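Local coordinates for protein glycerol trinitrate reductase (Agrobacterium tumefaciens, PDB 5EPD) that probably binds FMN and, as an Old Yellow Enzyme-family reductase, probably reduces glycerol trinitrate, at residues Gly115-Ile127 and Asp191-Gln205. Residues are numbered along the deposited sequence; the frame is centred on the assembly and turned at random.
Sequences GRIVLQLWHVGRI and DGVEVHGANGYLLEQ
Trp122 drives the edge of its indole against the face of Tyr201, an edge-to-face pair with planes at 83° and NE1 3.6 Å from Tyr201 CD2. The neighbouring His196 ring is sandwiched: Tyr201 CD2 lies over one face near the rim, while the opposite face carries the Gln120 amide, nearly parallel to it (16°) with NE2 over the ring centre. Gln120 reaches this stack because CG is anti to the backbone N (chi1 -169°) and the chain runs on extended. The same NE2 makes a weak bond to Glu194 OE1 at 2.9 Å; Glu194 OE2 is held by Tyr281 and His283. The strands that carry Gln120 and Glu194, 117-122 and 193-196, pair in parallel, Leu119 and Leu121 each donating and accepting a backbone bond, as neighbours in the eight-stranded TIM barrel.

Beyond the strand ends, Leu202 CD2 sits over the His123 ring, 3.7 Å from its centroid. Gln205 clamps the turn at Val124-Ile127: NE2 donates to Val124 O at 3.0 Å and also to Gly200 O, both in its amide plane, while OE1 accepts from Arg126 N at 3.1 Å. At the other end of the strands, Asp191 OD2 takes the Ile117 N-H on its anti lone pair in a nearly straight bond of 2.8 Å from Ile117 N. With both amide atoms engaged, Gln205 has its rotation fixed, and the buried polar backbone of the turn is tied to helix 202-207 through Gln205.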
# COMPACT_ATOMS: atom_id res chain seq x y z
N GLY A 115 5.96 -0.23 18.40
CA GLY A 115 6.02 -0.18 16.93
C GLY A 115 5.41 1.05 16.25
O GLY A 115 4.86 1.95 16.90
N ARG A 116 5.53 1.09 14.92
CA ARG A 116 4.88 2.13 14.10
C ARG A 116 4.04 1.48 13.01
O ARG A 116 4.39 0.41 12.48
CB ARG A 116 5.90 3.06 13.47
CG ARG A 116 6.81 3.71 14.50
CD ARG A 116 6.05 4.82 15.19
NE ARG A 116 6.14 4.76 16.65
CZ ARG A 116 5.86 5.78 17.46
NH1 ARG A 116 5.48 6.96 16.99
NH2 ARG A 116 5.96 5.62 18.78
N ILE A 117 2.93 2.13 12.70
CA ILE A 117 2.00 1.60 11.69
C ILE A 117 1.29 2.73 10.97
O ILE A 117 0.70 3.64 11.58
CB ILE A 117 1.00 0.57 12.27
CG1 ILE A 117 0.27 -0.15 11.12
CG2 ILE A 117 0.03 1.22 13.26
CD1 ILE A 117 -0.66 -1.23 11.62
N VAL A 118 1.37 2.63 9.66
CA VAL A 118 0.78 3.53 8.72
C VAL A 118 -0.30 2.75 7.95
O VAL A 118 -0.10 1.56 7.62
CB VAL A 118 1.91 4.06 7.83
CG1 VAL A 118 1.42 4.52 6.48
CG2 VAL A 118 2.62 5.19 8.57
N LEU A 119 -1.44 3.38 7.69
CA LEU A 119 -2.52 2.76 6.88
C LEU A 119 -2.40 3.09 5.38
O LEU A 119 -2.30 4.26 4.98
CB LEU A 119 -3.90 3.15 7.44
CG LEU A 119 -5.15 2.59 6.77
CD1 LEU A 119 -6.34 2.50 7.71
CD2 LEU A 119 -5.56 3.45 5.59
N GLN A 120 -2.41 2.06 4.54
CA GLN A 120 -2.38 2.28 3.09
C GLN A 120 -3.79 2.45 2.51
O GLN A 120 -4.55 1.49 2.44
CB GLN A 120 -1.64 1.17 2.33
CG GLN A 120 -1.37 1.52 0.87
CD GLN A 120 -0.85 0.36 0.04
OE1 GLN A 120 -1.44 -0.71 0.04
NE2 GLN A 120 0.21 0.58 -0.68
N LEU A 121 -4.08 3.67 2.10
CA LEU A 121 -5.37 4.04 1.50
C LEU A 121 -5.57 3.58 0.05
O LEU A 121 -4.79 3.93 -0.85
CB LEU A 121 -5.52 5.56 1.50
CG LEU A 121 -5.46 6.21 2.87
CD1 LEU A 121 -5.30 7.71 2.68
CD2 LEU A 121 -6.69 5.86 3.70
N TRP A 122 -6.69 2.88 -0.16
CA TRP A 122 -6.94 2.17 -1.39
C TRP A 122 -8.19 2.62 -2.14
O TRP A 122 -9.25 2.86 -1.55
CB TRP A 122 -7.16 0.71 -1.00
CG TRP A 122 -6.72 -0.31 -1.95
CD1 TRP A 122 -5.99 -0.15 -3.12
CD2 TRP A 122 -6.93 -1.72 -1.80
NE1 TRP A 122 -5.74 -1.39 -3.69
CE2 TRP A 122 -6.29 -2.36 -2.89
CE3 TRP A 122 -7.54 -2.49 -0.81
CZ2 TRP A 122 -6.29 -3.75 -3.03
CZ3 TRP A 122 -7.54 -3.86 -0.95
CH2 TRP A 122 -6.92 -4.48 -2.05
N HIS A 123 -8.07 2.71 -3.47
CA HIS A 123 -9.20 2.64 -4.39
C HIS A 123 -8.74 1.79 -5.58
O HIS A 123 -7.89 2.22 -6.39
CB HIS A 123 -9.63 4.04 -4.88
CG HIS A 123 -11.02 4.10 -5.43
ND1 HIS A 123 -11.53 3.15 -6.29
CD2 HIS A 123 -12.01 5.01 -5.25
CE1 HIS A 123 -12.77 3.46 -6.61
NE2 HIS A 123 -13.08 4.59 -6.00
N VAL A 124 -9.32 0.60 -5.70
CA VAL A 124 -8.92 -0.33 -6.77
C VAL A 124 -9.25 0.05 -8.22
O VAL A 124 -8.73 -0.54 -9.17
CB VAL A 124 -9.48 -1.76 -6.53
CG1 VAL A 124 -8.98 -2.28 -5.18
CG2 VAL A 124 -11.00 -1.79 -6.67
N GLY A 125 -10.14 1.01 -8.39
CA GLY A 125 -10.60 1.37 -9.73
C GLY A 125 -11.15 0.14 -10.45
O GLY A 125 -12.00 -0.57 -9.90
N ARG A 126 -10.67 -0.11 -11.66
CA ARG A 126 -11.25 -1.18 -12.50
C ARG A 126 -10.92 -2.61 -12.05
O ARG A 126 -11.51 -3.58 -12.59
CB ARG A 126 -10.83 -1.02 -13.95
CG ARG A 126 -9.37 -1.32 -14.20
CD ARG A 126 -8.93 -0.80 -15.54
NE ARG A 126 -7.54 -1.15 -15.78
CZ ARG A 126 -6.95 -1.25 -16.97
NH1 ARG A 126 -7.61 -1.02 -18.11
NH2 ARG A 126 -5.67 -1.56 -17.02
N ILE A 127 -10.00 -2.74 -11.08
CA ILE A 127 -9.63 -4.06 -10.54
C ILE A 127 -10.61 -4.41 -9.41
O ILE A 127 -10.26 -4.38 -8.21
CB ILE A 127 -8.16 -4.10 -10.09
CG1 ILE A 127 -7.26 -3.73 -11.27
CG2 ILE A 127 -7.76 -5.50 -9.62
CD1 ILE A 127 -5.78 -3.71 -10.92
N ASP A 191 -0.09 6.21 12.70
CA ASP A 191 1.01 7.18 12.73
C ASP A 191 1.12 7.97 11.41
O ASP A 191 1.93 8.87 11.29
CB ASP A 191 2.32 6.45 13.05
CG ASP A 191 2.22 5.64 14.33
OD1 ASP A 191 1.92 6.26 15.36
OD2 ASP A 191 2.36 4.39 14.32
N GLY A 192 0.29 7.60 10.43
CA GLY A 192 0.20 8.29 9.15
C GLY A 192 -0.48 7.37 8.13
O GLY A 192 -0.97 6.30 8.49
N VAL A 193 -0.48 7.79 6.87
CA VAL A 193 -1.03 7.00 5.77
C VAL A 193 -0.10 6.90 4.58
O VAL A 193 0.83 7.71 4.40
CB VAL A 193 -2.35 7.58 5.25
CG1 VAL A 193 -3.39 7.63 6.37
CG2 VAL A 193 -2.12 8.96 4.63
N GLU A 194 -0.40 5.91 3.74
CA GLU A 194 0.30 5.72 2.48
C GLU A 194 -0.74 5.61 1.35
O GLU A 194 -1.48 4.66 1.27
CB GLU A 194 1.17 4.46 2.52
CG GLU A 194 1.92 4.28 1.23
CD GLU A 194 2.79 3.06 1.20
OE1 GLU A 194 2.41 2.10 0.49
OE2 GLU A 194 3.84 3.08 1.88
N VAL A 195 -0.77 6.60 0.48
CA VAL A 195 -1.67 6.62 -0.67
C VAL A 195 -1.25 5.49 -1.63
O VAL A 195 -0.08 5.42 -2.05
CB VAL A 195 -1.63 8.03 -1.35
CG1 VAL A 195 -2.42 8.06 -2.66
CG2 VAL A 195 -2.16 9.09 -0.39
N HIS A 196 -2.17 4.58 -1.97
CA HIS A 196 -1.81 3.52 -2.93
C HIS A 196 -1.85 4.07 -4.39
O HIS A 196 -2.91 4.10 -5.07
CB HIS A 196 -2.69 2.26 -2.75
CG HIS A 196 -2.07 1.00 -3.31
ND1 HIS A 196 -1.00 0.99 -4.19
CD2 HIS A 196 -2.40 -0.30 -3.12
CE1 HIS A 196 -0.69 -0.25 -4.50
NE2 HIS A 196 -1.52 -1.06 -3.86
N GLY A 197 -0.67 4.49 -4.88
CA GLY A 197 -0.52 5.04 -6.23
C GLY A 197 0.08 4.06 -7.23
O GLY A 197 0.50 4.47 -8.33
N ALA A 198 0.06 2.76 -6.87
CA ALA A 198 0.79 1.68 -7.60
C ALA A 198 -0.10 0.52 -8.00
O ALA A 198 -1.31 0.49 -7.71
CB ALA A 198 1.92 1.15 -6.72
N ASN A 199 0.55 -0.43 -8.69
CA ASN A 199 0.07 -1.81 -8.84
C ASN A 199 -1.26 -1.92 -9.57
O ASN A 199 -2.07 -2.83 -9.30
CB ASN A 199 0.03 -2.52 -7.47
CG ASN A 199 1.40 -2.52 -6.75
OD1 ASN A 199 2.44 -2.16 -7.33
ND2 ASN A 199 1.40 -2.92 -5.48
N GLY A 200 -1.47 -0.97 -10.49
CA GLY A 200 -2.61 -1.01 -11.42
C GLY A 200 -3.96 -0.52 -10.92
O GLY A 200 -4.95 -0.65 -11.62
N TYR A 201 -4.00 0.05 -9.72
CA TYR A 201 -5.26 0.49 -9.11
C TYR A 201 -5.57 1.92 -9.55
O TYR A 201 -4.87 2.44 -10.42
CB TYR A 201 -5.17 0.32 -7.60
CG TYR A 201 -4.94 -1.14 -7.23
CD1 TYR A 201 -5.90 -2.11 -7.52
CD2 TYR A 201 -3.75 -1.55 -6.64
CE1 TYR A 201 -5.70 -3.44 -7.21
CE2 TYR A 201 -3.55 -2.89 -6.32
CZ TYR A 201 -4.53 -3.82 -6.61
OH TYR A 201 -4.32 -5.13 -6.30
N LEU A 202 -6.62 2.55 -8.98
CA LEU A 202 -7.28 3.71 -9.60
C LEU A 202 -6.30 4.79 -10.04
O LEU A 202 -6.32 5.26 -11.21
CB LEU A 202 -8.31 4.34 -8.65
CG LEU A 202 -9.12 5.51 -9.24
CD1 LEU A 202 -9.95 5.09 -10.45
CD2 LEU A 202 -10.04 6.12 -8.19
N LEU A 203 -5.43 5.17 -9.12
CA LEU A 203 -4.64 6.36 -9.36
C LEU A 203 -3.59 6.10 -10.44
O LEU A 203 -3.24 7.03 -11.17
CB LEU A 203 -4.00 6.87 -8.05
CG LEU A 203 -4.94 7.05 -6.85
CD1 LEU A 203 -4.21 7.55 -5.60
CD2 LEU A 203 -6.11 7.96 -7.23
N GLU A 204 -3.08 4.86 -10.52
CA GLU A 204 -2.12 4.48 -11.56
C GLU A 204 -2.86 4.30 -12.90
O GLU A 204 -2.28 4.56 -13.99
CB GLU A 204 -1.36 3.18 -11.20
CG GLU A 204 -0.32 2.80 -12.27
CD GLU A 204 0.43 1.49 -12.02
OE1 GLU A 204 -0.16 0.39 -12.21
OE2 GLU A 204 1.64 1.55 -11.69
N GLN A 205 -4.12 3.88 -12.85
CA GLN A 205 -4.90 3.74 -14.07
C GLN A 205 -4.94 5.10 -14.77
O GLN A 205 -4.90 5.17 -15.98
CB GLN A 205 -6.32 3.27 -13.79
CG GLN A 205 -6.46 1.79 -13.54
CD GLN A 205 -7.64 1.49 -12.64
OE1 GLN A 205 -8.75 2.01 -12.84
NE2 GLN A 205 -7.42 0.64 -11.65
O HOH W 1 -5.64 3.71 -5.07
O HOH W 2 -5.42 -1.98 -13.95